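PDB 4IX3: MsStt7d protein from Micromonas, which probably acts as a protein kinase, binding ATP and magnesium in its catalytic domain, which is the part described here. Local coordinates for residues L63-M67 / L107-W111; R273-D277 / K292-Y296; K217-L223 / A321-R326; V144-M149 / V256-A261; I21-P25 / I98-L103. All coordinates share one frame; numbering follows the deposited sequence.

Interaction 1. Residues L63-M67 / L107-W111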
# COMPACT_ATOMS: atom_id res chain seq x y z
N LEU B 63 -1.29 6.85 -10.03
CA LEU B 63 -2.15 7.98 -9.75
C LEU B 63 -2.55 8.67 -11.06
O LEU B 63 -3.69 9.16 -11.18
CB LEU B 63 -1.45 8.97 -8.82
CG LEU B 63 -2.31 10.10 -8.27
CD1 LEU B 63 -3.34 9.56 -7.27
CD2 LEU B 63 -1.44 11.15 -7.56
N GLU B 64 -1.65 8.73 -12.04
CA GLU B 64 -2.00 9.30 -13.34
C GLU B 64 -3.09 8.49 -14.02
O GLU B 64 -3.99 9.06 -14.65
CB GLU B 64 -0.78 9.39 -14.23
CG GLU B 64 0.10 10.58 -13.85
CD GLU B 64 1.43 10.60 -14.58
OE1 GLU B 64 1.85 9.57 -15.12
OE2 GLU B 64 2.11 11.63 -14.42
N CYS B 65 -3.02 7.17 -13.93
CA CYS B 65 -4.09 6.35 -14.48
C CYS B 65 -5.41 6.61 -13.74
O CYS B 65 -6.49 6.73 -14.39
CB CYS B 65 -3.70 4.89 -14.41
SG CYS B 65 -4.73 3.88 -15.48
N GLU B 66 -5.38 6.62 -12.42
CA GLU B 66 -6.57 6.94 -11.65
C GLU B 66 -7.15 8.29 -12.08
O GLU B 66 -8.37 8.46 -12.22
CB GLU B 66 -6.25 6.96 -10.16
CG GLU B 66 -7.46 7.32 -9.32
CD GLU B 66 -7.24 7.11 -7.84
OE1 GLU B 66 -6.10 6.70 -7.48
OE2 GLU B 66 -8.16 7.39 -7.05
N MET B 67 -6.28 9.26 -12.34
CA MET B 67 -6.73 10.56 -12.84
C MET B 67 -7.43 10.42 -14.18
O MET B 67 -8.55 10.97 -14.31
CB MET B 67 -5.50 11.47 -12.95
CG MET B 67 -5.90 12.84 -13.48
SD MET B 67 -4.52 14.06 -13.40
CE MET B 67 -3.43 13.39 -14.64
N LEU B 107 1.73 15.74 -7.60
CA LEU B 107 0.38 15.71 -8.18
C LEU B 107 -0.64 15.33 -7.11
O LEU B 107 -0.46 14.34 -6.37
CB LEU B 107 0.35 14.69 -9.33
CG LEU B 107 -1.02 14.56 -10.01
CD1 LEU B 107 -1.36 15.85 -10.75
CD2 LEU B 107 -0.94 13.38 -11.02
N TRP B 108 -1.73 16.07 -7.07
CA TRP B 108 -2.90 15.80 -6.24
C TRP B 108 -4.15 15.63 -7.06
O TRP B 108 -4.33 16.33 -8.08
CB TRP B 108 -3.17 16.94 -5.26
CG TRP B 108 -2.09 17.07 -4.23
CD1 TRP B 108 -0.86 17.73 -4.32
CD2 TRP B 108 -2.16 16.51 -2.91
NE1 TRP B 108 -0.20 17.62 -3.12
CE2 TRP B 108 -0.95 16.90 -2.21
CE3 TRP B 108 -3.15 15.80 -2.22
CZ2 TRP B 108 -0.71 16.49 -0.93
CZ3 TRP B 108 -2.91 15.41 -0.92
CH2 TRP B 108 -1.70 15.73 -0.27
N LEU B 109 -5.06 14.74 -6.65
CA LEU B 109 -6.44 14.67 -7.18
C LEU B 109 -7.38 15.15 -6.11
O LEU B 109 -7.15 14.98 -4.90
CB LEU B 109 -6.75 13.22 -7.56
CG LEU B 109 -5.76 12.58 -8.51
CD1 LEU B 109 -6.27 11.19 -8.91
CD2 LEU B 109 -5.53 13.45 -9.76
N MET B 110 -8.54 15.69 -6.53
CA MET B 110 -9.53 16.21 -5.60
C MET B 110 -10.94 15.77 -6.01
O MET B 110 -11.27 15.77 -7.20
CB MET B 110 -9.45 17.74 -5.55
CG MET B 110 -10.29 18.37 -4.44
SD MET B 110 -9.94 20.12 -4.18
CE MET B 110 -10.81 20.84 -5.57
N TRP B 111 -11.70 15.38 -4.99
CA TRP B 111 -13.12 15.04 -5.15
C TRP B 111 -13.95 15.79 -4.15
O TRP B 111 -13.47 16.15 -3.06
CB TRP B 111 -13.36 13.54 -4.93
CG TRP B 111 -12.63 12.66 -5.88
CD1 TRP B 111 -13.07 12.04 -7.02
CD2 TRP B 111 -11.25 12.20 -5.70
NE1 TRP B 111 -12.08 11.23 -7.55
CE2 TRP B 111 -10.95 11.33 -6.81
CE3 TRP B 111 -10.26 12.45 -4.73
CZ2 TRP B 111 -9.73 10.66 -6.89
CZ3 TRP B 111 -9.07 11.74 -4.81
CH2 TRP B 111 -8.82 10.88 -5.87

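Interaction 2. Residues R273-D277 / K292-Y296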
# COMPACT_ATOMS: atom_id res chain seq x y z
N ARG B 273 -16.00 -16.99 6.32
CA ARG B 273 -16.53 -18.33 6.64
C ARG B 273 -17.55 -18.73 5.58
O ARG B 273 -17.56 -19.86 5.07
CB ARG B 273 -17.22 -18.34 8.00
CG ARG B 273 -17.83 -19.72 8.31
CD ARG B 273 -17.88 -19.97 9.79
NE ARG B 273 -19.00 -19.29 10.42
CZ ARG B 273 -20.14 -19.88 10.77
NH1 ARG B 273 -20.41 -21.13 10.44
NH2 ARG B 273 -21.03 -19.17 11.45
N PHE B 274 -18.49 -17.82 5.26
CA PHE B 274 -19.48 -18.13 4.24
C PHE B 274 -18.84 -18.49 2.92
O PHE B 274 -19.20 -19.50 2.31
CB PHE B 274 -20.47 -16.97 4.03
CG PHE B 274 -21.41 -17.20 2.88
CD1 PHE B 274 -21.03 -16.89 1.58
CD2 PHE B 274 -22.58 -17.91 3.07
CE1 PHE B 274 -21.86 -17.12 0.50
CE2 PHE B 274 -23.42 -18.15 1.98
CZ PHE B 274 -23.03 -17.84 0.70
N LEU B 275 -17.88 -17.70 2.45
CA LEU B 275 -17.31 -17.95 1.12
C LEU B 275 -16.53 -19.26 1.07
O LEU B 275 -16.50 -19.92 0.03
CB LEU B 275 -16.44 -16.78 0.65
CG LEU B 275 -17.27 -15.55 0.28
CD1 LEU B 275 -16.32 -14.40 -0.01
CD2 LEU B 275 -18.20 -15.79 -0.90
N ALA B 276 -15.89 -19.66 2.18
CA ALA B 276 -15.17 -20.93 2.23
C ALA B 276 -16.17 -22.07 2.09
O ALA B 276 -15.90 -23.05 1.38
CB ALA B 276 -14.44 -21.02 3.55
N ASP B 277 -17.31 -21.96 2.78
CA ASP B 277 -18.33 -23.01 2.69
C ASP B 277 -18.94 -23.03 1.29
O ASP B 277 -19.20 -24.09 0.75
CB ASP B 277 -19.43 -22.77 3.73
CG ASP B 277 -19.08 -23.35 5.10
OD1 ASP B 277 -18.25 -24.29 5.18
OD2 ASP B 277 -19.63 -22.86 6.10
N LYS B 292 -25.16 -26.71 4.53
CA LYS B 292 -24.33 -25.93 5.44
C LYS B 292 -25.13 -24.94 6.27
O LYS B 292 -24.70 -24.54 7.36
CB LYS B 292 -23.28 -25.12 4.67
CG LYS B 292 -22.27 -25.96 3.91
CD LYS B 292 -21.32 -26.66 4.86
CE LYS B 292 -20.38 -27.61 4.14
NZ LYS B 292 -19.41 -26.89 3.27
N SER B 293 -26.22 -24.44 5.71
CA SER B 293 -26.89 -23.31 6.33
C SER B 293 -27.27 -23.64 7.77
O SER B 293 -27.16 -22.79 8.65
CB SER B 293 -28.07 -22.77 5.51
OG SER B 293 -29.18 -23.63 5.57
N GLY B 294 -27.62 -24.90 8.03
CA GLY B 294 -27.91 -25.37 9.39
C GLY B 294 -26.79 -25.17 10.41
O GLY B 294 -27.01 -25.24 11.62
N GLU B 295 -25.57 -24.94 9.93
CA GLU B 295 -24.44 -24.58 10.79
C GLU B 295 -24.36 -23.11 11.19
O GLU B 295 -23.40 -22.71 11.84
CB GLU B 295 -23.13 -24.90 10.07
CG GLU B 295 -22.95 -26.38 9.74
CD GLU B 295 -21.62 -26.68 9.07
OE1 GLU B 295 -20.65 -25.91 9.24
OE2 GLU B 295 -21.54 -27.72 8.37
N TYR B 296 -25.27 -22.28 10.69
CA TYR B 296 -25.15 -20.82 10.80
C TYR B 296 -26.26 -20.31 11.73
O TYR B 296 -27.02 -19.38 11.40
CB TYR B 296 -25.30 -20.17 9.42
CG TYR B 296 -24.04 -20.24 8.58
CD1 TYR B 296 -23.25 -19.10 8.39
CD2 TYR B 296 -23.62 -21.45 8.01
CE1 TYR B 296 -22.06 -19.16 7.67
CE2 TYR B 296 -22.42 -21.54 7.29
CZ TYR B 296 -21.67 -20.38 7.11
OH TYR B 296 -20.47 -20.45 6.43
O HOH W 1 -19.35 -23.03 8.89
O HOH W 2 -18.43 -26.06 7.40

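Interaction 3. Residues K217-L223 / A321-R326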
# COMPACT_ATOMS: atom_id res chain seq x y z
N LYS B 217 -12.96 -13.60 -5.94
CA LYS B 217 -12.88 -15.06 -5.96
C LYS B 217 -11.40 -15.47 -5.94
O LYS B 217 -10.58 -14.89 -6.66
CB LYS B 217 -13.62 -15.61 -7.19
CG LYS B 217 -13.60 -17.13 -7.35
CD LYS B 217 -14.63 -17.61 -8.37
CE LYS B 217 -14.56 -19.12 -8.49
NZ LYS B 217 -13.59 -19.42 -9.58
N ALA B 218 -11.05 -16.46 -5.12
CA ALA B 218 -9.64 -16.69 -4.80
C ALA B 218 -8.80 -17.03 -6.03
O ALA B 218 -7.61 -16.74 -6.10
CB ALA B 218 -9.48 -17.76 -3.73
N ASP B 219 -9.41 -17.68 -7.02
CA ASP B 219 -8.66 -18.04 -8.22
C ASP B 219 -8.93 -17.14 -9.43
O ASP B 219 -8.62 -17.51 -10.56
CB ASP B 219 -8.89 -19.51 -8.56
CG ASP B 219 -10.30 -19.76 -9.07
OD1 ASP B 219 -11.19 -18.91 -8.84
OD2 ASP B 219 -10.52 -20.89 -9.56
N GLU B 220 -9.51 -15.96 -9.16
CA GLU B 220 -9.79 -14.97 -10.21
C GLU B 220 -9.42 -13.59 -9.66
O GLU B 220 -10.27 -12.70 -9.52
CB GLU B 220 -11.24 -14.98 -10.67
CG GLU B 220 -11.60 -16.34 -11.23
CD GLU B 220 -13.04 -16.46 -11.69
OE1 GLU B 220 -13.76 -15.43 -11.77
OE2 GLU B 220 -13.45 -17.62 -11.91
N LEU B 221 -8.12 -13.40 -9.46
CA LEU B 221 -7.56 -12.13 -9.01
C LEU B 221 -7.23 -11.19 -10.18
O LEU B 221 -6.67 -10.11 -10.00
CB LEU B 221 -6.35 -12.39 -8.08
CG LEU B 221 -6.70 -13.30 -6.91
CD1 LEU B 221 -5.41 -13.54 -6.14
CD2 LEU B 221 -7.84 -12.77 -6.03
N TYR B 222 -7.61 -11.57 -11.39
CA TYR B 222 -7.30 -10.86 -12.63
C TYR B 222 -8.55 -10.27 -13.30
O TYR B 222 -9.67 -10.71 -13.01
CB TYR B 222 -6.65 -11.83 -13.62
CG TYR B 222 -7.51 -13.08 -13.93
CD1 TYR B 222 -8.59 -13.02 -14.83
CD2 TYR B 222 -7.26 -14.29 -13.28
CE1 TYR B 222 -9.39 -14.12 -15.07
CE2 TYR B 222 -8.05 -15.41 -13.53
CZ TYR B 222 -9.11 -15.32 -14.41
OH TYR B 222 -9.83 -16.47 -14.62
N LEU B 223 -8.36 -9.37 -14.26
CA LEU B 223 -9.39 -8.98 -15.22
C LEU B 223 -9.29 -9.80 -16.49
O LEU B 223 -10.29 -10.33 -16.98
CB LEU B 223 -9.37 -7.48 -15.53
CG LEU B 223 -9.69 -6.57 -14.35
CD1 LEU B 223 -9.75 -5.12 -14.80
CD2 LEU B 223 -11.01 -6.94 -13.69
N ALA B 321 -19.46 -19.65 -10.36
CA ALA B 321 -18.04 -19.96 -10.39
C ALA B 321 -17.41 -19.56 -11.72
O ALA B 321 -16.30 -19.01 -11.76
CB ALA B 321 -17.84 -21.44 -10.12
N GLU B 322 -18.12 -19.80 -12.82
CA GLU B 322 -17.65 -19.51 -14.17
C GLU B 322 -18.11 -18.15 -14.63
O GLU B 322 -19.30 -17.87 -14.58
CB GLU B 322 -18.14 -20.59 -15.13
CG GLU B 322 -17.61 -21.97 -14.82
CD GLU B 322 -16.12 -22.06 -15.07
OE1 GLU B 322 -15.64 -21.33 -15.96
OE2 GLU B 322 -15.47 -22.91 -14.40
N ARG B 323 -17.19 -17.32 -15.13
CA ARG B 323 -17.56 -16.04 -15.70
C ARG B 323 -18.61 -16.14 -16.80
O ARG B 323 -19.48 -15.30 -16.94
CB ARG B 323 -16.33 -15.27 -16.19
CG ARG B 323 -15.62 -14.58 -15.06
CD ARG B 323 -14.56 -13.66 -15.63
NE ARG B 323 -13.86 -13.10 -14.49
CZ ARG B 323 -12.81 -12.31 -14.62
NH1 ARG B 323 -12.43 -11.96 -15.84
NH2 ARG B 323 -12.18 -11.89 -13.53
N ASP B 324 -18.54 -17.24 -17.54
CA ASP B 324 -19.46 -17.43 -18.66
C ASP B 324 -20.90 -17.67 -18.22
O ASP B 324 -21.79 -17.56 -19.05
CB ASP B 324 -19.03 -18.59 -19.56
CG ASP B 324 -17.89 -18.20 -20.47
OD1 ASP B 324 -17.53 -16.99 -20.49
OD2 ASP B 324 -17.35 -19.06 -21.17
N ALA B 325 -21.07 -18.01 -16.95
CA ALA B 325 -22.38 -18.27 -16.38
C ALA B 325 -22.78 -17.09 -15.48
O ALA B 325 -23.93 -17.00 -15.08
CB ALA B 325 -22.33 -19.57 -15.56
N ARG B 326 -21.86 -16.19 -15.13
CA ARG B 326 -22.12 -15.19 -14.10
C ARG B 326 -22.84 -13.98 -14.71
O ARG B 326 -22.44 -13.50 -15.79
CB ARG B 326 -20.77 -14.75 -13.50
CG ARG B 326 -20.90 -13.92 -12.22
CD ARG B 326 -19.52 -13.53 -11.68
NE ARG B 326 -18.67 -14.71 -11.46
CZ ARG B 326 -17.34 -14.71 -11.48
NH1 ARG B 326 -16.70 -13.56 -11.60
NH2 ARG B 326 -16.66 -15.83 -11.34
O HOH W 3 -13.82 -12.91 -11.20
O HOH W 4 -14.37 -17.88 -14.71

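Interaction 4. Residues V144-M149 / V256-A261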
# COMPACT_ATOMS: atom_id res chain seq x y z
N VAL B 144 -32.73 -2.50 2.87
CA VAL B 144 -31.47 -1.83 2.57
C VAL B 144 -30.76 -2.58 1.44
O VAL B 144 -30.13 -1.96 0.57
CB VAL B 144 -30.54 -1.61 3.77
CG1 VAL B 144 -31.20 -0.70 4.78
CG2 VAL B 144 -29.98 -2.89 4.36
N THR B 145 -30.85 -3.92 1.39
CA THR B 145 -30.23 -4.66 0.30
C THR B 145 -30.85 -4.31 -1.04
O THR B 145 -30.16 -4.13 -2.04
CB THR B 145 -30.24 -6.20 0.57
OG1 THR B 145 -29.62 -6.40 1.86
CG2 THR B 145 -29.50 -6.97 -0.52
N LYS B 146 -32.17 -4.27 -1.10
CA LYS B 146 -32.84 -3.93 -2.35
C LYS B 146 -32.44 -2.55 -2.87
O LYS B 146 -32.07 -2.38 -4.04
CB LYS B 146 -34.34 -4.00 -2.11
CG LYS B 146 -34.89 -5.41 -2.03
CD LYS B 146 -36.41 -5.45 -1.88
CE LYS B 146 -37.00 -4.41 -2.82
NZ LYS B 146 -38.20 -4.73 -3.66
N LYS B 147 -32.47 -1.57 -1.97
CA LYS B 147 -32.17 -0.22 -2.39
C LYS B 147 -30.70 -0.07 -2.80
O LYS B 147 -30.36 0.50 -3.84
CB LYS B 147 -32.56 0.79 -1.33
CG LYS B 147 -32.37 2.25 -1.76
CD LYS B 147 -32.80 3.22 -0.65
CE LYS B 147 -33.03 4.67 -1.10
NZ LYS B 147 -31.74 5.29 -1.53
N ALA B 148 -29.80 -0.56 -1.94
CA ALA B 148 -28.37 -0.43 -2.19
C ALA B 148 -27.97 -1.18 -3.44
O ALA B 148 -27.16 -0.70 -4.23
CB ALA B 148 -27.57 -0.95 -1.01
N MET B 149 -28.45 -2.42 -3.60
CA MET B 149 -28.06 -3.21 -4.74
C MET B 149 -28.59 -2.62 -6.04
O MET B 149 -27.91 -2.70 -7.07
CB MET B 149 -28.40 -4.70 -4.57
CG MET B 149 -27.59 -5.43 -3.51
SD MET B 149 -25.79 -5.36 -3.73
CE MET B 149 -25.67 -6.24 -5.29
N VAL B 256 -20.99 -7.73 -1.65
CA VAL B 256 -21.66 -6.61 -0.98
C VAL B 256 -23.09 -7.07 -0.61
O VAL B 256 -23.54 -6.77 0.49
CB VAL B 256 -21.75 -5.40 -1.94
CG1 VAL B 256 -22.64 -4.29 -1.38
CG2 VAL B 256 -20.34 -4.85 -2.20
N MET B 257 -23.80 -7.70 -1.55
CA MET B 257 -25.15 -8.13 -1.27
C MET B 257 -25.25 -9.09 -0.07
O MET B 257 -26.13 -8.91 0.79
CB MET B 257 -25.71 -8.84 -2.48
CG MET B 257 -27.15 -9.32 -2.24
SD MET B 257 -28.00 -9.61 -3.77
CE MET B 257 -29.54 -10.33 -3.13
N LEU B 258 -24.33 -10.07 0.01
CA LEU B 258 -24.32 -10.96 1.17
C LEU B 258 -24.20 -10.17 2.46
O LEU B 258 -24.86 -10.49 3.45
CB LEU B 258 -23.16 -11.94 1.08
CG LEU B 258 -23.32 -13.03 -0.00
CD1 LEU B 258 -22.01 -13.70 -0.37
CD2 LEU B 258 -24.34 -14.10 0.44
N GLN B 259 -23.27 -9.21 2.51
CA GLN B 259 -23.09 -8.47 3.74
C GLN B 259 -24.27 -7.58 4.09
O GLN B 259 -24.61 -7.44 5.25
CB GLN B 259 -21.79 -7.68 3.64
CG GLN B 259 -20.58 -8.59 3.45
CD GLN B 259 -19.27 -7.95 3.85
OE1 GLN B 259 -18.60 -8.39 4.81
NE2 GLN B 259 -18.86 -7.02 3.05
N LEU B 260 -24.84 -6.91 3.08
CA LEU B 260 -26.02 -6.09 3.38
C LEU B 260 -27.17 -6.98 3.87
O LEU B 260 -27.91 -6.56 4.75
CB LEU B 260 -26.44 -5.31 2.13
CG LEU B 260 -25.38 -4.30 1.68
CD1 LEU B 260 -25.90 -3.67 0.42
CD2 LEU B 260 -25.16 -3.30 2.81
N ALA B 261 -27.35 -8.13 3.23
CA ALA B 261 -28.50 -8.99 3.49
C ALA B 261 -28.44 -9.74 4.82
O ALA B 261 -29.51 -10.04 5.38
CB ALA B 261 -28.66 -9.98 2.33

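Interaction 5. Residues I21-P25 / I98-L103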
# COMPACT_ATOMS: atom_id res chain seq x y z
N ILE B 21 -6.88 25.62 -1.08
CA ILE B 21 -7.06 24.27 -0.54
C ILE B 21 -6.32 24.27 0.79
O ILE B 21 -5.10 24.53 0.86
CB ILE B 21 -6.54 23.17 -1.50
CG1 ILE B 21 -7.42 23.18 -2.77
CG2 ILE B 21 -6.61 21.80 -0.83
CD1 ILE B 21 -6.82 22.49 -3.97
N ARG B 22 -7.03 23.80 1.81
CA ARG B 22 -6.46 23.49 3.10
C ARG B 22 -6.59 21.99 3.30
O ARG B 22 -7.69 21.43 3.18
CB ARG B 22 -7.18 24.25 4.23
CG ARG B 22 -6.58 23.99 5.58
CD ARG B 22 -7.11 24.96 6.61
NE ARG B 22 -8.54 24.79 6.82
CZ ARG B 22 -9.05 23.88 7.65
NH1 ARG B 22 -8.24 23.04 8.29
NH2 ARG B 22 -10.37 23.81 7.84
N VAL B 23 -5.48 21.35 3.61
CA VAL B 23 -5.44 19.90 3.83
C VAL B 23 -5.45 19.64 5.32
O VAL B 23 -4.77 20.32 6.11
CB VAL B 23 -4.30 19.20 3.02
CG1 VAL B 23 -2.94 19.81 3.28
CG2 VAL B 23 -4.30 17.70 3.31
N LEU B 24 -6.28 18.69 5.74
CA LEU B 24 -6.33 18.32 7.16
C LEU B 24 -5.42 17.11 7.41
O LEU B 24 -5.50 16.12 6.69
CB LEU B 24 -7.77 17.98 7.56
CG LEU B 24 -8.74 19.13 7.80
CD1 LEU B 24 -8.87 20.06 6.61
CD2 LEU B 24 -10.10 18.60 8.21
N PRO B 25 -4.50 17.22 8.37
CA PRO B 25 -3.69 16.04 8.70
C PRO B 25 -4.53 14.81 9.10
O PRO B 25 -5.66 14.96 9.60
CB PRO B 25 -2.86 16.50 9.90
CG PRO B 25 -2.86 17.99 9.86
CD PRO B 25 -4.00 18.46 9.00
N ILE B 98 2.04 19.12 4.99
CA ILE B 98 0.71 18.69 5.45
C ILE B 98 0.42 19.28 6.83
O ILE B 98 -0.71 19.70 7.11
CB ILE B 98 0.56 17.15 5.47
CG1 ILE B 98 0.91 16.58 4.09
CG2 ILE B 98 -0.85 16.71 5.90
CD1 ILE B 98 -0.01 17.00 2.97
N TYR B 99 1.42 19.30 7.71
CA TYR B 99 1.17 19.80 9.06
C TYR B 99 0.84 21.30 9.10
O TYR B 99 0.20 21.78 10.04
CB TYR B 99 2.33 19.44 9.99
CG TYR B 99 3.68 19.98 9.56
CD1 TYR B 99 4.06 21.29 9.86
CD2 TYR B 99 4.60 19.15 8.91
CE1 TYR B 99 5.31 21.77 9.50
CE2 TYR B 99 5.86 19.62 8.56
CZ TYR B 99 6.20 20.93 8.85
OH TYR B 99 7.44 21.40 8.50
N ASN B 100 1.23 22.03 8.05
CA ASN B 100 0.86 23.43 7.90
C ASN B 100 -0.48 23.59 7.16
O ASN B 100 -0.92 24.70 6.88
CB ASN B 100 1.98 24.19 7.17
CG ASN B 100 3.13 24.52 8.11
OD1 ASN B 100 4.27 24.71 7.68
ND2 ASN B 100 2.83 24.55 9.41
N GLY B 101 -1.10 22.47 6.79
CA GLY B 101 -2.33 22.51 6.01
C GLY B 101 -2.23 22.87 4.54
O GLY B 101 -3.22 23.18 3.90
N THR B 102 -1.02 22.76 3.99
CA THR B 102 -0.80 23.12 2.61
C THR B 102 -0.38 21.92 1.80
O THR B 102 0.34 21.01 2.28
CB THR B 102 0.24 24.24 2.47
OG1 THR B 102 1.39 23.87 3.24
CG2 THR B 102 -0.32 25.55 2.96
N LEU B 103 -0.77 21.91 0.54
CA LEU B 103 -0.44 20.79 -0.35
C LEU B 103 1.06 20.66 -0.60
O LEU B 103 1.73 21.66 -0.93
CB LEU B 103 -1.16 20.91 -1.70
CG LEU B 103 -2.68 20.85 -1.59
CD1 LEU B 103 -3.23 21.21 -2.96
CD2 LEU B 103 -3.18 19.50 -1.09
O HOH W 5 -2.42 24.15 -0.22
O HOH W 6 -4.07 26.22 2.79

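Interaction 1. Residues L63-M67 / L107-W111
Leu109 leans from its strand into the face of the helix, where its CD1 lies 3.7 Å from CD1 of Leu63, the two side chains running past each other in opposite senses. Its other methyl, CD2, is 3.8 Å from Met67 CB and keeps equally close company with CG and SD, the methionine chain crossing it at about a right angle. Leu107, two residues earlier on the same face of the strand, meets the helix with CD2, 4.1 Å from Leu63 CD2, and Glu64 CG flanks the same methyl. Leu63 serves both leucines because chi1 of -171° carries CG opposite the backbone N, and chi2 of 70° then turns CD1 to Leu109 and CD2 to Leu107. This is helix C of a protein kinase N-lobe packed on the fifth strand of its sheet. An alanine in place of Leu63 would probably leave Leu107 CD2 and Leu109 CD1 facing a gap between helix and strand. Glu66 adds the polar end. Its CG rests on Leu109 CD1, while OE2 approaches Trp111 CZ2 obliquely at 3.6 Å and OE1 makes the salt bridge to Lys50, the ATP-site lysine. Trp111 NE1 in turn bonds to Asn70 OD1, one turn further along the helix.

Interaction 2. Residues R273-D277 / K292-Y296
Arg273 lays its guanidinium flat on the ring of Tyr296, the centres 4.0 Å apart and the planes only 7° from parallel, so stacking and cation-pi attraction act together over one face of the ring. A bend at chi3 of 80° folds the arginine back over the tyrosine, and the backbone O of Glu295 lies at the guanidinium edge, near its plane.

The short direct hydrogen bond belongs to the phenol: Tyr296 OH donates to Asp277 OD2 at 2.6 Å, meeting the carboxylate on its anti side, somewhat out of its plane, with the carboxylate plane turned steeply against the ring. Among the charged pairs, Lys292 NZ reaches Asp277 OD1 at 3.4 Å, a salt bridge whose hydrogen bond is weak. Glu295 OE1 comes within 4.5 Å of Asp277 OD2, a like-charge approach that the nearby arginine and lysine probably offset.

Two waters bridge the acidic groups. One accepts from Arg273 NH1 at 2.7 Å and donates to both Asp277 OD2 and Glu295 OE1; the other donates to Asp277 OD1 and to the same glutamate oxygen.

The contact ties helix 268-280, in the position of kinase helix G, to the loop following helix 285-291. Phe288 of that short helix meets Tyr296 edge-to-face and also touches Phe274, which packs on Leu258 of helix 246-261.

Interaction 3. Residues K217-L223 / A321-R326
Lys217 opens the contact by extending to the backbone of Ala321, where its NZ donates a weak hydrogen bond to O at 3.5 Å. The same ammonium is gripped harder by its own turn: Lys217 NZ lies 2.6 Å from Asp219 OD1 and 2.9 Å from Glu220 OE2, the latter approached from above the carboxylate plane.

Glu220 is the hub. Its OE1 takes Arg326 NH2 on the syn side, somewhat out of the carboxylate plane, at 3.0 Å in a nearly straight bond of 165°, and forms a longer salt bridge to Arg323 NE, 3.6 Å away. A water donates to that oxygen while accepting from Arg323 NH2 and Arg326 NH1; a second joins Glu220 OE2 to Arg323 N. By its place in the sequence Glu220 is probably the counterpart of the kinase APE glutamate, and Arg326 of the C-lobe arginine that pairs with it.

Tyr222 sets CE1 over one face of the Arg323 guanidinium, toward its rim, and its backbone O accepts from Arg323 NH2 at 2.8 Å. Leu223 follows, its O bonded to Arg323 NH1 at 2.9 Å; that nitrogen also donates to His243 O. A leucine in place of Arg323 would probably leave both carbonyls without these donors and let the Tyr222–Leu223 backbone shift.

Arg326 NE is held by Glu320 O. With two arginines and a lysine around one buried glutamate, Glu220 is likely to stay ionised, and what is probably the activation segment's end is fastened to the C-lobe by salt bridges and arginine-to-carbonyl bonds more than by apolar packing.

Interaction 4. Residues V144-M149 / V256-A261
The peptide group joining Leu260 to Ala261 is the flat surface here, and Thr145 stands over one of its faces: OG1 is 3.2 Å from Leu260 C and equally near Ala261 N, lying above the plane, at an angle unsuited to hydrogen bonding. That hydroxyl is satisfied within its own helix by Glu141 O. At chi1 of -55° it sits beside the backbone N, which sends the methyl CG2 the other way, to Met257 CG at 3.7 Å. The CA atoms of Thr145 and Leu260 are just 5.4 Å apart, a close approach that the small threonine allows.

Further along, Ala148 CB presses on Leu260 CD1 at 3.5 Å, tighter than usual for two methyl carbons. Met149 curls through bends at chi2 and chi3 and crosses Met257 at about a right angle, its SD 3.7 Å from Met257 CB and 4.1 Å from Val256 CG1. Met257 also touches Leu314 and Cys315 of helix 302-318.

The axes of the two segments run roughly antiparallel, at 150°, and approach to 9.1 Å. Long helix 141-161 against helix 246-261 is the pairing of helices E and F, which forms the buried apolar centre of the C-lobe in protein kinases.

Interaction 5. Residues I21-P25 / I98-L103
Val23 and Gly101 meet closely. The backbone N of Val23 donates to Gly101 O at 2.9 Å in a nearly straight bond of 169°, and Gly101 CA returns a CA-H...O contact to Val23 O. Over the same peptide lies Val23 CG1, 3.4 Å from Gly101 C; with chi1 at 54° this methyl is wedged between its own N and carbonyl carbon, which turns it onto the loop. Gly101 takes a positive phi, which favours glycine, and sits close against Arg22 and Val23. Inward of this, Leu103 CD1 packs 3.9 Å from Ile21 CD1, and Ile98 CD1 lies 4.1 Å from Val23 CG1. The first strand of the kinase N-lobe sheet is thus buttressed by the connection between strands 84-90 and 106-112, with Phe37, Leu49 and Trp108 of the sheet closing round the apolar side chains.

The outer side is looser. Pro25 rests more loosely on the 3-10 segment, its CG 3.9 Å from Ile98 O, and exposed Arg22 touches Gly101 O with no more than its CA and the start of its chain. Between the backbones a water donates to Ile21 O and accepts from Leu103 N, both at 2.9 Å, so that the two backbones are linked through solvent at this point.

Overall arrangement
From the N terminus, strand 21-23 opens interaction 5 and helix 59-76 opens interaction 1. The first closes at 98-103, the second at 107-111, so their loops cross; they touch where Trp108 packs on Leu103, so both bear on the same N-lobe sheet. The C-lobe contacts begin with 144-149, followed by 217-223. Interaction 4 closes at 256-261 and interaction 3 only at 321-326, so these two cross as well, interaction 4 pairing two central helices and interaction 3 tying the probable activation segment to the loop after helix 302-318. Interaction 2 is short-range and falls wholly between the two segments of interaction 3; it joins interaction 4 through Phe274 on Leu258.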